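Local coordinates for protein serine protease inhibitor (Schistosoma haematobium, PDB 3STO) that probably inhibits serine-type endopeptidases as a member of the serpin family, whose inhibitors trap a target protease by inserting their reactive loop into a central beta sheet, at residues Asn38-Pro43 against Gln342-Lys347; Gln167-Leu172 against Tyr193-Trp198; Phe381-Tyr386 against Pro393-Lys398. One frame throughout, in Å; residues are numbered along the deposited sequence.

Contact 1: Asn38-Pro43 against Gln342-Lys347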
loop_
_atom_site.group_PDB
_atom_site.type_symbol
_atom_site.label_atom_id
_atom_site.label_comp_id
_atom_site.label_asym_id
_atom_site.label_seq_id
_atom_site.Cartn_x
_atom_site.Cartn_y
_atom_site.Cartn_z
ATOM N N ASN A 38 1.757 3.366 -14.677
ATOM C CA ASN A 38 0.927 2.790 -13.623
ATOM C C ASN A 38 1.594 3.039 -12.248
ATOM O O ASN A 38 2.817 3.038 -12.109
ATOM C CB ASN A 38 0.697 1.293 -13.817
ATOM C CG ASN A 38 -0.128 0.957 -15.073
ATOM O OD1 ASN A 38 -1.019 1.710 -15.494
ATOM N ND2 ASN A 38 0.160 -0.209 -15.653
ATOM N N PHE A 39 0.785 3.283 -11.235
ATOM C CA PHE A 39 1.316 3.464 -9.907
ATOM C C PHE A 39 0.503 2.637 -8.908
ATOM O O PHE A 39 -0.717 2.544 -9.026
ATOM C CB PHE A 39 1.303 4.944 -9.511
ATOM C CG PHE A 39 1.728 5.169 -8.116
ATOM C CD1 PHE A 39 3.088 5.171 -7.783
ATOM C CD2 PHE A 39 0.776 5.322 -7.106
ATOM C CE1 PHE A 39 3.519 5.363 -6.439
ATOM C CE2 PHE A 39 1.182 5.513 -5.761
ATOM C CZ PHE A 39 2.565 5.538 -5.426
ATOM N N LEU A 40 1.181 2.060 -7.921
ATOM C CA LEU A 40 0.521 1.234 -6.915
ATOM C C LEU A 40 1.315 1.332 -5.604
ATOM O O LEU A 40 2.518 1.129 -5.594
ATOM C CB LEU A 40 0.463 -0.216 -7.419
ATOM C CG LEU A 40 -0.019 -1.324 -6.500
ATOM C CD1 LEU A 40 -1.386 -0.996 -5.988
ATOM C CD2 LEU A 40 -0.021 -2.667 -7.203
ATOM N N THR A 41 0.650 1.675 -4.509
ATOM C CA THR A 41 1.302 1.675 -3.214
ATOM C C THR A 41 0.379 1.430 -2.004
ATOM O O THR A 41 -0.805 1.786 -2.007
ATOM C CB THR A 41 2.055 3.010 -2.958
ATOM O OG1 THR A 41 2.996 2.838 -1.887
ATOM C CG2 THR A 41 1.051 4.140 -2.619
ATOM N N CYS A 42 0.978 0.879 -0.945
ATOM C CA CYS A 42 0.327 0.723 0.360
ATOM C C CYS A 42 1.039 1.452 1.523
ATOM O O CYS A 42 1.995 0.942 2.118
ATOM C CB CYS A 42 0.177 -0.753 0.691
ATOM S SG CYS A 42 -0.074 -0.928 2.473
ATOM N N PRO A 43 0.562 2.645 1.860
ATOM C CA PRO A 43 1.263 3.553 2.789
ATOM C C PRO A 43 1.441 3.040 4.210
ATOM O O PRO A 43 2.399 3.465 4.878
ATOM C CB PRO A 43 0.377 4.804 2.801
ATOM C CG PRO A 43 -0.480 4.679 1.597
ATOM C CD PRO A 43 -0.660 3.243 1.305
ATOM N N GLN A 342 9.219 -1.802 -1.325
ATOM C CA GLN A 342 7.848 -2.318 -1.254
ATOM C C GLN A 342 7.448 -3.026 -2.568
ATOM O O GLN A 342 7.618 -2.499 -3.662
ATOM C CB GLN A 342 6.832 -1.228 -0.865
ATOM C CG GLN A 342 5.408 -1.756 -0.778
ATOM C CD GLN A 342 4.412 -0.681 -0.359
ATOM O OE1 GLN A 342 4.015 0.165 -1.163
ATOM N NE2 GLN A 342 4.004 -0.708 0.903
ATOM N N THR A 343 6.955 -4.241 -2.450
ATOM C CA THR A 343 6.535 -4.971 -3.606
ATOM C C THR A 343 5.039 -5.262 -3.450
ATOM O O THR A 343 4.611 -5.805 -2.416
ATOM C CB THR A 343 7.375 -6.237 -3.812
ATOM O OG1 THR A 343 6.850 -6.982 -4.927
ATOM C CG2 THR A 343 7.354 -7.102 -2.590
ATOM N N ASN A 344 4.261 -4.854 -4.462
ATOM C CA ASN A 344 2.791 -4.858 -4.412
ATOM C C ASN A 344 2.157 -5.651 -5.566
ATOM O O ASN A 344 2.717 -5.771 -6.660
ATOM C CB ASN A 344 2.232 -3.418 -4.449
ATOM C CG ASN A 344 2.757 -2.541 -3.321
ATOM O OD1 ASN A 344 2.355 -2.695 -2.172
ATOM N ND2 ASN A 344 3.658 -1.608 -3.649
ATOM N N VAL A 345 0.971 -6.187 -5.316
ATOM C CA VAL A 345 0.150 -6.762 -6.383
ATOM C C VAL A 345 -1.305 -6.348 -6.221
ATOM O O VAL A 345 -1.833 -6.368 -5.112
ATOM C CB VAL A 345 0.250 -8.287 -6.461
ATOM C CG1 VAL A 345 0.021 -8.914 -5.097
ATOM C CG2 VAL A 345 -0.747 -8.829 -7.515
ATOM N N LEU A 346 -1.911 -5.920 -7.328
ATOM C CA LEU A 346 -3.339 -5.617 -7.404
ATOM C C LEU A 346 -3.921 -6.450 -8.530
ATOM O O LEU A 346 -3.732 -6.141 -9.702
ATOM C CB LEU A 346 -3.578 -4.123 -7.691
ATOM C CG LEU A 346 -5.031 -3.591 -7.763
ATOM C CD1 LEU A 346 -5.818 -3.820 -6.465
ATOM C CD2 LEU A 346 -5.064 -2.099 -8.110
ATOM N N LYS A 347 -4.602 -7.528 -8.169
ATOM C CA LYS A 347 -5.272 -8.390 -9.140
ATOM C C LYS A 347 -6.810 -8.285 -9.037
ATOM O O LYS A 347 -7.420 -8.687 -8.031
ATOM C CB LYS A 347 -4.792 -9.828 -8.959
ATOM C CG LYS A 347 -5.609 -10.852 -9.664
ATOM C CD LYS A 347 -5.090 -12.233 -9.334
ATOM C CE LYS A 347 -6.023 -13.322 -9.866
ATOM N NZ LYS A 347 -5.841 -14.617 -9.140
#
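Q342 leaves strand 339-348 fully stretched, CG anti to the backbone N (chi1 -180°) and the chain extended beyond it, and this reach sets its amide against T41 and C42. N344, two residues on, is turned differently: its CG lies anti to the carbonyl carbon, which brings ND2 back beside the same amide. OE1 of Q342 is the hub. It accepts the hydroxyl of T41, OG1 to OE1 3.0 Å and in the carbonyl plane; the backbone N of C42 reaches it at 3.1 Å, nearly straight at 171° but from above that plane. A third donor, ND2 of N344, also comes in from above the plane, 3.1 Å from OE1. The other arm, NE2 of Q342, gives a hydrogen to C42 O at 2.9 Å, with the acceptor in the plane of the amide. Bonded through both ends to C42, the amide has its rotation fixed.

The strands belong to different sheets of the serpin fold, 39-41 to the edge of sheet B and 339-348 to sheet A, and the short segments cross at 111°. The place probably corresponds to the region called the shutter in serpins, beneath the centre of sheet A, and C42 is the N-cap residue of helix 43-55. Several of these polar groups have second partners: T41 OG1 also bonds Y26 OH, NE2 of Q342 bonds N190, and ND2 of N344 bonds N302.

Past the polar cluster the contact turns apolar. CD2 of L40 sits 3.6 Å from CB of N344 and 3.9 Å from CB of L346, meeting both side chains obliquely. L40 and L346 each continue onto M395 and A397 of strand 392-399, while L40 O takes a hydrogen bond from N302 ND2.

Contact 2: Gln167-Leu172 against Tyr193-Trp198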
loop_
_atom_site.group_PDB
_atom_site.type_symbol
_atom_site.label_atom_id
_atom_site.label_comp_id
_atom_site.label_asym_id
_atom_site.label_seq_id
_atom_site.Cartn_x
_atom_site.Cartn_y
_atom_site.Cartn_z
ATOM N N GLN A 167 5.113 -14.857 0.962
ATOM C CA GLN A 167 4.163 -13.892 1.522
ATOM C C GLN A 167 3.072 -13.517 0.519
ATOM O O GLN A 167 1.953 -13.159 0.892
ATOM C CB GLN A 167 4.886 -12.618 1.972
ATOM C CG GLN A 167 6.175 -12.877 2.674
ATOM C CD GLN A 167 5.977 -13.503 4.021
ATOM O OE1 GLN A 167 5.051 -13.155 4.757
ATOM N NE2 GLN A 167 6.843 -14.434 4.361
ATOM N N SER A 168 3.417 -13.602 -0.759
ATOM C CA SER A 168 2.541 -13.163 -1.839
ATOM C C SER A 168 1.612 -14.263 -2.312
ATOM O O SER A 168 0.901 -14.084 -3.307
ATOM C CB SER A 168 3.390 -12.695 -3.027
ATOM O OG SER A 168 4.342 -13.682 -3.403
ATOM N N ASN A 169 1.632 -15.399 -1.614
ATOM C CA ASN A 169 0.966 -16.610 -2.084
ATOM C C ASN A 169 1.320 -16.943 -3.529
ATOM O O ASN A 169 0.457 -17.356 -4.298
ATOM C CB ASN A 169 -0.553 -16.476 -1.967
ATOM C CG ASN A 169 -1.146 -17.461 -0.991
ATOM O OD1 ASN A 169 -0.669 -17.591 0.143
ATOM N ND2 ASN A 169 -2.178 -18.183 -1.429
ATOM N N GLY A 170 2.579 -16.736 -3.907
ATOM C CA GLY A 170 3.017 -16.999 -5.267
ATOM C C GLY A 170 2.972 -15.852 -6.272
ATOM O O GLY A 170 3.699 -15.873 -7.262
ATOM N N LEU A 171 2.129 -14.851 -6.030
ATOM C CA LEU A 171 1.930 -13.759 -6.989
ATOM C C LEU A 171 3.129 -12.801 -7.154
ATOM O O LEU A 171 3.145 -11.981 -8.076
ATOM C CB LEU A 171 0.668 -12.955 -6.626
ATOM C CG LEU A 171 -0.685 -13.675 -6.512
ATOM C CD1 LEU A 171 -1.852 -12.703 -6.318
ATOM C CD2 LEU A 171 -0.932 -14.517 -7.745
ATOM N N LEU A 172 4.109 -12.914 -6.257
ATOM C CA LEU A 172 5.267 -12.004 -6.161
ATOM C C LEU A 172 4.914 -10.522 -6.030
ATOM O O LEU A 172 4.765 -10.004 -4.908
ATOM C CB LEU A 172 6.282 -12.252 -7.282
ATOM C CG LEU A 172 6.823 -13.693 -7.250
ATOM C CD1 LEU A 172 7.940 -13.931 -8.273
ATOM C CD2 LEU A 172 7.295 -14.046 -5.840
ATOM N N TYR A 193 -0.503 -7.646 1.419
ATOM C CA TYR A 193 -1.400 -8.519 0.682
ATOM C C TYR A 193 -2.840 -8.327 1.166
ATOM O O TYR A 193 -3.170 -8.578 2.334
ATOM C CB TYR A 193 -0.946 -9.977 0.847
ATOM C CG TYR A 193 -1.584 -10.998 -0.072
ATOM C CD1 TYR A 193 -1.337 -10.991 -1.429
ATOM C CD2 TYR A 193 -2.403 -12.000 0.438
ATOM C CE1 TYR A 193 -1.904 -11.955 -2.268
ATOM C CE2 TYR A 193 -2.976 -12.964 -0.381
ATOM C CZ TYR A 193 -2.719 -12.943 -1.731
ATOM O OH TYR A 193 -3.291 -13.906 -2.547
ATOM N N PHE A 194 -3.679 -7.876 0.244
ATOM C CA PHE A 194 -5.099 -7.771 0.465
ATOM C C PHE A 194 -5.833 -8.805 -0.388
ATOM O O PHE A 194 -5.521 -8.983 -1.548
ATOM C CB PHE A 194 -5.576 -6.358 0.115
ATOM C CG PHE A 194 -7.019 -6.127 0.409
ATOM C CD1 PHE A 194 -8.004 -6.576 -0.473
ATOM C CD2 PHE A 194 -7.404 -5.488 1.587
ATOM C CE1 PHE A 194 -9.366 -6.361 -0.202
ATOM C CE2 PHE A 194 -8.749 -5.269 1.874
ATOM C CZ PHE A 194 -9.738 -5.712 0.981
ATOM N N ARG A 195 -6.825 -9.468 0.188
ATOM C CA ARG A 195 -7.595 -10.464 -0.542
ATOM C C ARG A 195 -9.024 -10.618 0.000
ATOM O O ARG A 195 -9.240 -10.865 1.194
ATOM C CB ARG A 195 -6.867 -11.803 -0.538
ATOM C CG ARG A 195 -7.588 -12.889 -1.320
ATOM C CD ARG A 195 -7.582 -14.215 -0.549
ATOM N NE ARG A 195 -6.521 -15.124 -0.969
ATOM C CZ ARG A 195 -6.016 -16.081 -0.196
ATOM N NH1 ARG A 195 -6.471 -16.229 1.042
ATOM N NH2 ARG A 195 -5.050 -16.880 -0.649
ATOM N N ASP A 196 -9.997 -10.433 -0.890
ATOM C CA ASP A 196 -11.387 -10.698 -0.578
ATOM C C ASP A 196 -12.260 -10.809 -1.839
ATOM O O ASP A 196 -11.929 -10.270 -2.874
ATOM C CB ASP A 196 -11.936 -9.625 0.362
ATOM C CG ASP A 196 -13.178 -10.101 1.147
ATOM O OD1 ASP A 196 -13.541 -11.295 1.021
ATOM O OD2 ASP A 196 -13.794 -9.280 1.871
ATOM N N PHE A 197 -13.380 -11.512 -1.715
ATOM C CA PHE A 197 -14.428 -11.559 -2.729
ATOM C C PHE A 197 -15.195 -10.253 -2.724
ATOM O O PHE A 197 -15.221 -9.549 -1.697
ATOM C CB PHE A 197 -15.404 -12.698 -2.410
ATOM C CG PHE A 197 -14.834 -14.068 -2.621
ATOM C CD1 PHE A 197 -14.142 -14.377 -3.779
ATOM C CD2 PHE A 197 -14.950 -15.035 -1.650
ATOM C CE1 PHE A 197 -13.590 -15.632 -3.970
ATOM C CE2 PHE A 197 -14.409 -16.295 -1.840
ATOM C CZ PHE A 197 -13.732 -16.590 -3.005
ATOM N N TRP A 198 -15.782 -9.916 -3.877
ATOM C CA TRP A 198 -16.782 -8.860 -3.959
ATOM C C TRP A 198 -17.956 -9.259 -3.110
ATOM O O TRP A 198 -18.312 -10.429 -3.037
ATOM C CB TRP A 198 -17.301 -8.642 -5.391
ATOM C CG TRP A 198 -16.245 -8.244 -6.360
ATOM C CD1 TRP A 198 -15.776 -8.982 -7.409
ATOM C CD2 TRP A 198 -15.492 -7.019 -6.352
ATOM N NE1 TRP A 198 -14.780 -8.288 -8.060
ATOM C CE2 TRP A 198 -14.588 -7.079 -7.438
ATOM C CE3 TRP A 198 -15.493 -5.874 -5.526
ATOM C CZ2 TRP A 198 -13.698 -6.039 -7.733
ATOM C CZ3 TRP A 198 -14.606 -4.846 -5.816
ATOM C CH2 TRP A 198 -13.722 -4.933 -6.918
#
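Where S168 leaves helix 153-167 the chain folds into a type I' beta turn, closed by L171 N to S168 O at 3.1 Å, and the turn rests on the ring of Y193. In serpin terms this is the helix known as F, lying across sheet A, with its C-terminal turn packed on the central strand 186-197. G170 occupies the third position of the turn, where at its positive phi of 92° a CB would press on the carbonyl O of N169.

Y193 carries the contact. With CG anti to the backbone N (chi1 -168°), the ring stands up toward the turn, and its CE1 is 3.7 Å from S168 O. L171 brings CD1 to the ring's edge, near its plane, 4.1 Å from CE1, the two side chains crossing at about a right angle. From an oblique direction CB of N169 approaches the phenol, 3.8 Å from OH of Y193. No hydrogen bond spans the two segments. OG of S168 instead faces its own helix, bonded to V164 O, and accepts a weak bond from L172 N.

The chain of R195 bends at chi2 and chi3, which puts CE2 of Y193, on the same strand, above one face of the guanidinium, toward that group's rim, while NH1 has a long, weak ion pair with E112. N169 is poorly ordered; its amide stands 83° from the guanidinium plane, and ND2 lies 3.2 Å from NH2 of R195, two donors that form no bond.

Contact 3: Phe381-Tyr386 against Pro393-Lys398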
loop_
_atom_site.group_PDB
_atom_site.type_symbol
_atom_site.label_atom_id
_atom_site.label_comp_id
_atom_site.label_asym_id
_atom_site.label_seq_id
_atom_site.Cartn_x
_atom_site.Cartn_y
_atom_site.Cartn_z
ATOM N N PHE A 381 -7.659 5.727 -14.830
ATOM C CA PHE A 381 -8.436 6.013 -13.641
ATOM C C PHE A 381 -7.607 5.829 -12.377
ATOM O O PHE A 381 -6.580 5.155 -12.368
ATOM C CB PHE A 381 -9.654 5.101 -13.585
ATOM C CG PHE A 381 -9.310 3.627 -13.577
ATOM C CD1 PHE A 381 -9.003 2.955 -14.760
ATOM C CD2 PHE A 381 -9.293 2.911 -12.395
ATOM C CE1 PHE A 381 -8.724 1.607 -14.761
ATOM C CE2 PHE A 381 -8.999 1.548 -12.387
ATOM C CZ PHE A 381 -8.722 0.893 -13.569
ATOM N N ILE A 382 -8.086 6.413 -11.296
ATOM C CA ILE A 382 -7.448 6.225 -10.004
ATOM C C ILE A 382 -8.357 5.365 -9.128
ATOM O O ILE A 382 -9.578 5.507 -9.138
ATOM C CB ILE A 382 -7.056 7.607 -9.382
ATOM C CG1 ILE A 382 -5.705 8.036 -9.975
ATOM C CG2 ILE A 382 -6.999 7.574 -7.861
ATOM C CD1 ILE A 382 -5.770 9.301 -10.682
ATOM N N CYS A 383 -7.769 4.428 -8.413
ATOM C CA CYS A 383 -8.573 3.590 -7.551
ATOM C C CYS A 383 -7.910 3.333 -6.188
ATOM O O CYS A 383 -6.695 3.526 -6.018
ATOM C CB CYS A 383 -8.958 2.295 -8.256
ATOM S SG CYS A 383 -7.565 1.293 -8.657
ATOM N N PHE A 384 -8.725 2.919 -5.219
ATOM C CA PHE A 384 -8.261 2.702 -3.861
ATOM C C PHE A 384 -8.916 1.479 -3.273
ATOM O O PHE A 384 -10.047 1.154 -3.622
ATOM C CB PHE A 384 -8.677 3.869 -3.002
ATOM C CG PHE A 384 -8.167 5.208 -3.476
ATOM C CD1 PHE A 384 -6.907 5.683 -3.051
ATOM C CD2 PHE A 384 -8.958 6.014 -4.263
ATOM C CE1 PHE A 384 -6.441 6.920 -3.418
ATOM C CE2 PHE A 384 -8.505 7.275 -4.667
ATOM C CZ PHE A 384 -7.246 7.734 -4.234
ATOM N N ILE A 385 -8.205 0.771 -2.401
ATOM C CA ILE A 385 -8.912 -0.052 -1.439
ATOM C C ILE A 385 -9.089 0.854 -0.233
ATOM O O ILE A 385 -8.117 1.317 0.336
ATOM C CB ILE A 385 -8.150 -1.277 -1.080
ATOM C CG1 ILE A 385 -7.986 -2.149 -2.318
ATOM C CG2 ILE A 385 -8.833 -1.994 0.106
ATOM C CD1 ILE A 385 -7.015 -3.295 -2.125
ATOM N N TYR A 386 -10.328 1.187 0.097
ATOM C CA TYR A 386 -10.594 2.186 1.119
ATOM C C TYR A 386 -11.045 1.469 2.388
ATOM O O TYR A 386 -11.852 0.539 2.322
ATOM C CB TYR A 386 -11.682 3.153 0.619
ATOM C CG TYR A 386 -12.150 4.199 1.610
ATOM C CD1 TYR A 386 -11.335 5.261 1.971
ATOM C CD2 TYR A 386 -13.416 4.124 2.184
ATOM C CE1 TYR A 386 -11.757 6.224 2.868
ATOM C CE2 TYR A 386 -13.852 5.083 3.092
ATOM C CZ TYR A 386 -13.007 6.136 3.438
ATOM O OH TYR A 386 -13.422 7.110 4.332
ATOM N N PRO A 393 -7.357 5.325 2.648
ATOM C CA PRO A 393 -7.016 4.223 1.751
ATOM C C PRO A 393 -5.838 3.431 2.290
ATOM O O PRO A 393 -4.855 3.974 2.799
ATOM C CB PRO A 393 -6.627 4.941 0.455
ATOM C CG PRO A 393 -6.065 6.272 0.936
ATOM C CD PRO A 393 -6.924 6.642 2.135
ATOM N N ILE A 394 -5.947 2.125 2.200
ATOM C CA ILE A 394 -4.812 1.309 2.532
ATOM C C ILE A 394 -4.053 0.864 1.283
ATOM O O ILE A 394 -2.964 0.324 1.373
ATOM C CB ILE A 394 -5.212 0.118 3.408
ATOM C CG1 ILE A 394 -6.201 -0.768 2.684
ATOM C CG2 ILE A 394 -5.792 0.611 4.768
ATOM C CD1 ILE A 394 -6.305 -2.109 3.342
HETATM N N MSE A 395 -4.630 1.114 0.118
HETATM C CA MSE A 395 -3.963 0.863 -1.150
HETATM C C MSE A 395 -4.409 2.014 -2.074
HETATM O O MSE A 395 -5.591 2.361 -2.131
HETATM C CB MSE A 395 -4.325 -0.527 -1.661
HETATM C CG MSE A 395 -3.664 -1.003 -2.950
HETATM SE SE MSE A 395 -4.252 -0.223 -4.662
HETATM C CE MSE A 395 -6.197 -0.479 -4.829
ATOM N N ALA A 396 -3.439 2.644 -2.732
ATOM C CA ALA A 396 -3.661 3.722 -3.690
ATOM C C ALA A 396 -3.001 3.330 -5.019
ATOM O O ALA A 396 -1.904 2.785 -5.052
ATOM C CB ALA A 396 -3.088 5.080 -3.159
ATOM N N ALA A 397 -3.698 3.578 -6.107
ATOM C CA ALA A 397 -3.277 3.114 -7.409
ATOM C C ALA A 397 -3.726 4.067 -8.502
ATOM O O ALA A 397 -4.810 4.639 -8.455
ATOM C CB ALA A 397 -3.812 1.699 -7.695
ATOM N N LYS A 398 -2.874 4.218 -9.501
ATOM C CA LYS A 398 -3.281 4.840 -10.739
ATOM C C LYS A 398 -3.136 3.799 -11.872
ATOM O O LYS A 398 -2.072 3.189 -12.067
ATOM C CB LYS A 398 -2.452 6.089 -11.015
ATOM C CG LYS A 398 -2.771 6.723 -12.366
ATOM C CD LYS A 398 -1.954 7.969 -12.609
ATOM C CE LYS A 398 -0.492 7.643 -12.820
ATOM N NZ LYS A 398 0.168 8.722 -13.606
#
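A buried beta hairpin near the C-terminus, strands 381-387 and 392-399, brings F381-Y386 alongside P393-K398 in antiparallel pairing. C383 and A397 form one hydrogen-bonded pair: C383 N to A397 O is 3.0 Å, and A397 N returns a bond to C383 O. In the next such pair I385 N donates to M395 O at 3.1 Å. The return bond is where the regularity breaks, because I385 O takes I394 N at 3.0 Å and M395 N only weakly at 3.5 Å. I394 and M395 thus both face I385, a classic beta bulge, and the register slips by one residue before Y386 meets P393.

These two strands are inner strands of serpin sheet B. Strand 253-260 pairs with the far side of 381-387, and strand 39-41 with the far side of 392-399. The faces differ in what they meet. On one, F384 stands beside P393, its CD1 3.6 Å from CB of P393, the two side chains pointing the same way, and CE1 lies 3.8 Å from CB of A396. Both carbons meet the ring obliquely, whereas M395 O sits at its edge. Helices 269-273 and 279-283 cover this face through L272 and L279. At the far end of this pairing, K398 packs CB against CG1 of I382, then bends at chi3 to send NZ to F34 O.

On the opposite face lie C383, I385, A397 and selenomethionine M395, with L40 and L346 packed on M395 and A397. The chain of M395 folds back at chi2 (-73°) and chi3 (-56°), which brings its methyl CE over I385, 3.5 Å from CG1. The two side chains cross at about a right angle. SG of C383 rests 3.9 Å from CB of A397.

Contacts 1 and 3 are buried, while contact 2 lies farther from the chain centre, partly exposed at the turn after helix 153-167. Strand 39-41 joins the first two directly, since it pairs with strand 392-399: F39 O with K398 N and T41 N with A396 O are probable hydrogen bonds. Contact 2 adjoins contact 1 through neighbouring strands 186-197 and 339-348, with L171 packing on V345, and F194 on its strand reaches I385 and I394 of contact 3. The chemistry differs accordingly: one side-chain amide, that of Q342, bridges two sheets in contact 1, backbone bonds knit one sheet in contact 3, and contact 2 relies on packing around an aromatic ring.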